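Local coordinates for lipoprotein (Colwellia psychrerythraea, PDB 3O0Y) that is of unknown function but is a putative lipoprotein from a family that appears related to zinc-metallopeptidases, at residues A[387-401]-A[412-424]. Residues are numbered along the deposited sequence; the frame is centred on the assembly and turned at random.
Sequences EVKSFPVEVQDGAPG and SKPGIYWINLRDM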
loop_
_atom_site.group_PDB
_atom_site.type_symbol
_atom_site.label_atom_id
_atom_site.label_comp_id
_atom_site.label_asym_id
_atom_site.label_seq_id
_atom_site.Cartn_x
_atom_site.Cartn_y
_atom_site.Cartn_z
ATOM N N GLU A 387 -12.620 -9.746 6.168
ATOM C CA GLU A 387 -13.944 -9.150 6.196
ATOM C C GLU A 387 -14.042 -8.080 5.110
ATOM O O GLU A 387 -13.054 -7.465 4.763
ATOM C CB GLU A 387 -14.244 -8.522 7.551
ATOM C CG GLU A 387 -14.284 -9.603 8.639
ATOM C CD GLU A 387 -14.804 -9.123 10.004
ATOM O OE1 GLU A 387 -15.294 -7.938 10.122
ATOM O OE2 GLU A 387 -14.638 -9.958 10.942
ATOM N N VAL A 388 -15.248 -7.879 4.597
ATOM C CA VAL A 388 -15.484 -6.868 3.552
ATOM C C VAL A 388 -16.224 -5.661 4.149
ATOM O O VAL A 388 -17.282 -5.874 4.830
ATOM C CB VAL A 388 -16.312 -7.461 2.421
ATOM C CG1 VAL A 388 -16.644 -6.377 1.336
ATOM C CG2 VAL A 388 -15.580 -8.677 1.772
ATOM N N LYS A 389 -15.760 -4.424 3.890
ATOM C CA LYS A 389 -16.390 -3.179 4.315
ATOM C C LYS A 389 -16.404 -2.170 3.167
ATOM O O LYS A 389 -15.514 -2.171 2.352
ATOM C CB LYS A 389 -15.640 -2.511 5.455
ATOM C CG LYS A 389 -15.717 -3.277 6.784
ATOM C CD LYS A 389 -15.014 -2.504 7.972
ATOM C CE LYS A 389 -15.819 -1.315 8.517
ATOM N NZ LYS A 389 -15.275 -0.622 9.836
ATOM N N SER A 390 -17.436 -1.318 3.139
ATOM C CA SER A 390 -17.470 -0.236 2.173
ATOM C C SER A 390 -16.719 0.929 2.782
ATOM O O SER A 390 -16.793 1.146 4.002
ATOM C CB SER A 390 -18.912 0.125 1.767
ATOM O OG SER A 390 -19.690 0.416 2.907
ATOM N N PHE A 391 -16.046 1.740 1.979
ATOM C CA PHE A 391 -15.517 2.976 2.483
ATOM C C PHE A 391 -16.674 3.845 2.973
ATOM O O PHE A 391 -17.730 3.896 2.363
ATOM C CB PHE A 391 -14.752 3.754 1.426
ATOM C CG PHE A 391 -13.426 3.195 1.085
ATOM C CD1 PHE A 391 -12.351 3.363 1.930
ATOM C CD2 PHE A 391 -13.200 2.554 -0.095
ATOM C CE1 PHE A 391 -11.091 2.921 1.583
ATOM C CE2 PHE A 391 -11.938 2.061 -0.424
ATOM C CZ PHE A 391 -10.887 2.240 0.404
ATOM N N PRO A 392 -16.491 4.512 4.124
ATOM C CA PRO A 392 -17.561 5.400 4.629
ATOM C C PRO A 392 -17.819 6.534 3.640
ATOM O O PRO A 392 -16.896 6.950 2.948
ATOM C CB PRO A 392 -16.962 5.992 5.922
ATOM C CG PRO A 392 -15.775 5.114 6.283
ATOM C CD PRO A 392 -15.325 4.417 5.016
ATOM N N VAL A 393 -19.029 7.088 3.691
ATOM C CA VAL A 393 -19.456 8.137 2.757
ATOM C C VAL A 393 -18.529 9.364 2.834
ATOM O O VAL A 393 -18.177 9.970 1.803
ATOM C CB VAL A 393 -20.917 8.490 2.986
ATOM C CG1 VAL A 393 -21.202 9.886 2.443
ATOM C CG2 VAL A 393 -21.849 7.399 2.391
ATOM N N GLU A 394 -18.014 9.649 4.027
ATOM C CA GLU A 394 -17.080 10.765 4.243
ATOM C C GLU A 394 -15.780 10.661 3.547
ATOM O O GLU A 394 -15.115 11.683 3.349
ATOM C CB GLU A 394 -16.739 10.946 5.740
ATOM C CG GLU A 394 -17.901 10.747 6.683
ATOM C CD GLU A 394 -18.169 9.274 7.062
ATOM O OE1 GLU A 394 -17.329 8.673 7.792
ATOM O OE2 GLU A 394 -19.279 8.767 6.699
ATOM N N VAL A 395 -15.324 9.440 3.230
ATOM C CA VAL A 395 -14.015 9.323 2.646
ATOM C C VAL A 395 -14.049 8.781 1.215
ATOM O O VAL A 395 -13.054 8.840 0.525
ATOM C CB VAL A 395 -13.078 8.508 3.574
ATOM C CG1 VAL A 395 -13.302 8.980 5.058
ATOM C CG2 VAL A 395 -13.383 7.029 3.444
ATOM N N GLN A 396 -15.226 8.396 0.736
ATOM C CA GLN A 396 -15.292 7.645 -0.517
ATOM C C GLN A 396 -14.926 8.484 -1.739
ATOM O O GLN A 396 -14.462 7.946 -2.711
ATOM C CB GLN A 396 -16.669 6.974 -0.698
ATOM C CG GLN A 396 -17.816 7.995 -0.921
ATOM C CD GLN A 396 -19.180 7.349 -1.032
ATOM O OE1 GLN A 396 -19.308 6.148 -0.975
ATOM N NE2 GLN A 396 -20.213 8.175 -1.154
ATOM N N ASP A 397 -15.094 9.818 -1.683
ATOM C CA ASP A 397 -14.747 10.632 -2.839
ATOM C C ASP A 397 -13.260 10.590 -3.111
ATOM O O ASP A 397 -12.833 10.488 -4.257
ATOM C CB ASP A 397 -15.206 12.110 -2.693
ATOM C CG ASP A 397 -16.686 12.254 -2.431
ATOM O OD1 ASP A 397 -17.475 11.304 -2.708
ATOM O OD2 ASP A 397 -17.103 13.368 -1.990
ATOM N N GLY A 398 -12.426 10.624 -2.113
ATOM C CA GLY A 398 -10.974 10.494 -2.425
ATOM C C GLY A 398 -10.374 9.083 -2.393
ATOM O O GLY A 398 -9.180 8.883 -2.722
ATOM N N ALA A 399 -11.174 8.081 -2.050
ATOM C CA ALA A 399 -10.621 6.737 -1.787
ATOM C C ALA A 399 -10.438 5.965 -3.068
ATOM O O ALA A 399 -11.165 6.165 -4.064
ATOM C CB ALA A 399 -11.541 5.930 -0.807
ATOM N N PRO A 400 -9.537 4.998 -3.044
ATOM C CA PRO A 400 -9.397 4.112 -4.154
ATOM C C PRO A 400 -10.643 3.235 -4.379
ATOM O O PRO A 400 -11.572 3.233 -3.569
ATOM C CB PRO A 400 -8.228 3.213 -3.738
ATOM C CG PRO A 400 -8.255 3.227 -2.344
ATOM C CD PRO A 400 -8.676 4.577 -1.916
ATOM N N GLY A 401 -10.675 2.596 -5.541
ATOM C CA GLY A 401 -11.738 1.632 -5.897
ATOM C C GLY A 401 -11.841 0.500 -4.905
ATOM O O GLY A 401 -12.953 0.081 -4.537
ATOM N N SER A 412 -7.453 -9.219 16.819
ATOM C CA SER A 412 -8.568 -8.476 17.394
ATOM C C SER A 412 -9.257 -7.514 16.404
ATOM O O SER A 412 -10.453 -7.198 16.536
ATOM C CB SER A 412 -8.076 -7.712 18.621
ATOM O OG SER A 412 -7.143 -6.712 18.240
ATOM N N LYS A 413 -8.518 -7.024 15.431
ATOM C CA LYS A 413 -9.123 -6.253 14.324
ATOM C C LYS A 413 -8.757 -7.068 13.067
ATOM O O LYS A 413 -7.581 -7.444 12.940
ATOM C CB LYS A 413 -8.510 -4.862 14.317
ATOM C CG LYS A 413 -8.800 -4.016 13.074
ATOM C CD LYS A 413 -7.835 -2.865 12.864
ATOM C CE LYS A 413 -6.507 -3.377 12.298
ATOM N NZ LYS A 413 -5.504 -2.269 12.251
ATOM N N PRO A 414 -9.750 -7.388 12.192
ATOM C CA PRO A 414 -9.618 -8.340 11.089
ATOM C C PRO A 414 -8.905 -7.706 9.934
ATOM O O PRO A 414 -8.811 -6.465 9.873
ATOM C CB PRO A 414 -11.089 -8.643 10.715
ATOM C CG PRO A 414 -11.776 -7.356 11.058
ATOM C CD PRO A 414 -11.178 -6.986 12.365
ATOM N N GLY A 415 -8.399 -8.512 8.989
ATOM C CA GLY A 415 -8.023 -7.906 7.723
ATOM C C GLY A 415 -9.268 -7.520 6.974
ATOM O O GLY A 415 -10.279 -8.228 7.048
ATOM N N ILE A 416 -9.225 -6.385 6.285
ATOM C CA ILE A 416 -10.415 -5.867 5.590
ATOM C C ILE A 416 -10.144 -5.530 4.144
ATOM O O ILE A 416 -9.186 -4.817 3.807
ATOM C CB ILE A 416 -10.930 -4.573 6.311
ATOM C CG1 ILE A 416 -11.268 -4.914 7.798
ATOM C CG2 ILE A 416 -12.158 -3.954 5.594
ATOM C CD1 ILE A 416 -11.330 -3.657 8.659
ATOM N N TYR A 417 -11.036 -6.032 3.305
ATOM C CA TYR A 417 -11.179 -5.672 1.931
ATOM C C TYR A 417 -12.194 -4.546 1.906
ATOM O O TYR A 417 -13.364 -4.720 2.185
ATOM C CB TYR A 417 -11.593 -6.904 1.115
ATOM C CG TYR A 417 -12.122 -6.687 -0.308
ATOM C CD1 TYR A 417 -11.868 -5.568 -1.046
ATOM C CD2 TYR A 417 -12.778 -7.728 -0.931
ATOM C CE1 TYR A 417 -12.347 -5.447 -2.354
ATOM C CE2 TYR A 417 -13.283 -7.578 -2.226
ATOM C CZ TYR A 417 -13.035 -6.456 -2.929
ATOM O OH TYR A 417 -13.495 -6.329 -4.219
ATOM N N TRP A 418 -11.676 -3.359 1.609
ATOM C CA TRP A 418 -12.469 -2.193 1.452
ATOM C C TRP A 418 -12.900 -1.994 0.004
ATOM O O TRP A 418 -12.074 -2.088 -0.936
ATOM C CB TRP A 418 -11.715 -0.959 1.842
ATOM C CG TRP A 418 -11.307 -0.917 3.246
ATOM C CD1 TRP A 418 -10.154 -1.447 3.737
ATOM C CD2 TRP A 418 -12.019 -0.364 4.382
ATOM N NE1 TRP A 418 -10.075 -1.231 5.108
ATOM C CE2 TRP A 418 -11.212 -0.591 5.529
ATOM C CE3 TRP A 418 -13.248 0.264 4.539
ATOM C CZ2 TRP A 418 -11.606 -0.199 6.817
ATOM C CZ3 TRP A 418 -13.672 0.647 5.805
ATOM C CH2 TRP A 418 -12.823 0.427 6.945
ATOM N N ILE A 419 -14.186 -1.732 -0.167
ATOM C CA ILE A 419 -14.752 -1.455 -1.492
ATOM C C ILE A 419 -15.391 -0.073 -1.570
ATOM O O ILE A 419 -16.090 0.324 -0.643
ATOM C CB ILE A 419 -15.769 -2.606 -1.864
ATOM C CG1 ILE A 419 -16.260 -2.424 -3.281
ATOM C CG2 ILE A 419 -16.894 -2.676 -0.869
ATOM C CD1 ILE A 419 -15.228 -2.726 -4.361
ATOM N N ASN A 420 -15.149 0.671 -2.669
ATOM C CA ASN A 420 -15.739 2.011 -2.848
ATOM C C ASN A 420 -17.080 1.926 -3.553
ATOM O O ASN A 420 -17.131 1.502 -4.726
ATOM C CB ASN A 420 -14.813 2.850 -3.698
ATOM C CG ASN A 420 -15.121 4.289 -3.597
ATOM O OD1 ASN A 420 -16.273 4.695 -3.601
ATOM N ND2 ASN A 420 -14.078 5.112 -3.498
ATOM N N LEU A 421 -18.163 2.190 -2.827
ATOM C CA LEU A 421 -19.499 2.147 -3.407
ATOM C C LEU A 421 -20.027 3.504 -3.882
ATOM O O LEU A 421 -21.248 3.647 -4.153
ATOM C CB LEU A 421 -20.427 1.499 -2.414
ATOM C CG LEU A 421 -20.083 0.157 -1.776
ATOM C CD1 LEU A 421 -21.145 -0.195 -0.754
ATOM C CD2 LEU A 421 -19.945 -0.841 -2.940
ATOM N N ARG A 422 -19.133 4.487 -4.036
ATOM C CA ARG A 422 -19.636 5.822 -4.424
ATOM C C ARG A 422 -20.385 5.828 -5.753
ATOM O O ARG A 422 -21.498 6.415 -5.852
ATOM C CB ARG A 422 -18.509 6.824 -4.542
ATOM C CG ARG A 422 -18.931 8.284 -4.845
ATOM C CD ARG A 422 -17.731 9.244 -5.059
ATOM N NE ARG A 422 -17.268 9.261 -6.454
ATOM C CZ ARG A 422 -16.159 8.667 -6.941
ATOM N NH1 ARG A 422 -15.269 8.024 -6.173
ATOM N NH2 ARG A 422 -15.913 8.765 -8.242
ATOM N N ASP A 423 -19.789 5.194 -6.775
ATOM C CA ASP A 423 -20.309 5.301 -8.143
ATOM C C ASP A 423 -20.425 3.902 -8.771
ATOM O O ASP A 423 -19.400 3.215 -8.950
ATOM C CB ASP A 423 -19.286 6.079 -8.943
ATOM C CG ASP A 423 -19.741 6.329 -10.398
ATOM O OD1 ASP A 423 -20.895 5.909 -10.770
ATOM O OD2 ASP A 423 -18.912 6.916 -11.159
ATOM N N MET A 424 -21.647 3.512 -9.123
ATOM C CA MET A 424 -21.848 2.174 -9.677
ATOM C C MET A 424 -21.145 2.071 -11.058
ATOM O O MET A 424 -20.710 0.997 -11.473
ATOM C CB MET A 424 -23.327 1.744 -9.673
ATOM C CG MET A 424 -23.942 1.329 -8.253
ATOM S SD MET A 424 -23.049 0.112 -7.282
ATOM C CE MET A 424 -21.795 1.207 -6.433
HETATM O O HOH W 1 -18.025 3.565 -0.325
#
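The amide nitrogen ND2 of N420 is gripped by three carbonyls of the loop through 396-401: N420 ND2 donates to Q396 O at 3.0 Å, on a lone pair, to P400 O at 3.1 Å from above the carbonyl plane, and weakly to A399 O. With CG swung anti to the backbone N (chi1 -163°), the carboxamide reaches into this loop, while N420 N hydrogen-bonds to G401 O at 2.9 Å and N420 OD1 accepts from R422 N in an Asx turn. An asparagine carboxamide here stands in for backbone partners where strand pairing ends: ND2 bridges to the neighbouring loop and OD1 braces its own chain, which probably fixes the group's rotation. A water extends the link, donating to F391 O and Q396 OE1 and accepting from L421 N. Q396 lays its amide against R422 CB, their terminal planes nearly perpendicular.

Upstream of F391 and of N420, strands 387-390 and 416-419 pair in parallel, E387 and K389 each using N and O; K389 O, for example, receives I419 N at 2.9 Å. On one face K389 runs alongside W418, its CB over the six-membered ring 4.1 Å from the centroid, a CH-pi contact. The F391 ring is sandwiched between W418 CB and A399 CB.

On the other face V388 CG2 packs against Y417 CD2, both side chains touching helix 353-373; Y417 also meets helix 432-439, its hydroxyl hydrogen-bonded to T436 OG1. Strand 416-419 is central in the three-stranded mixed sheet, flanked by 387-390 and antiparallel 402-405.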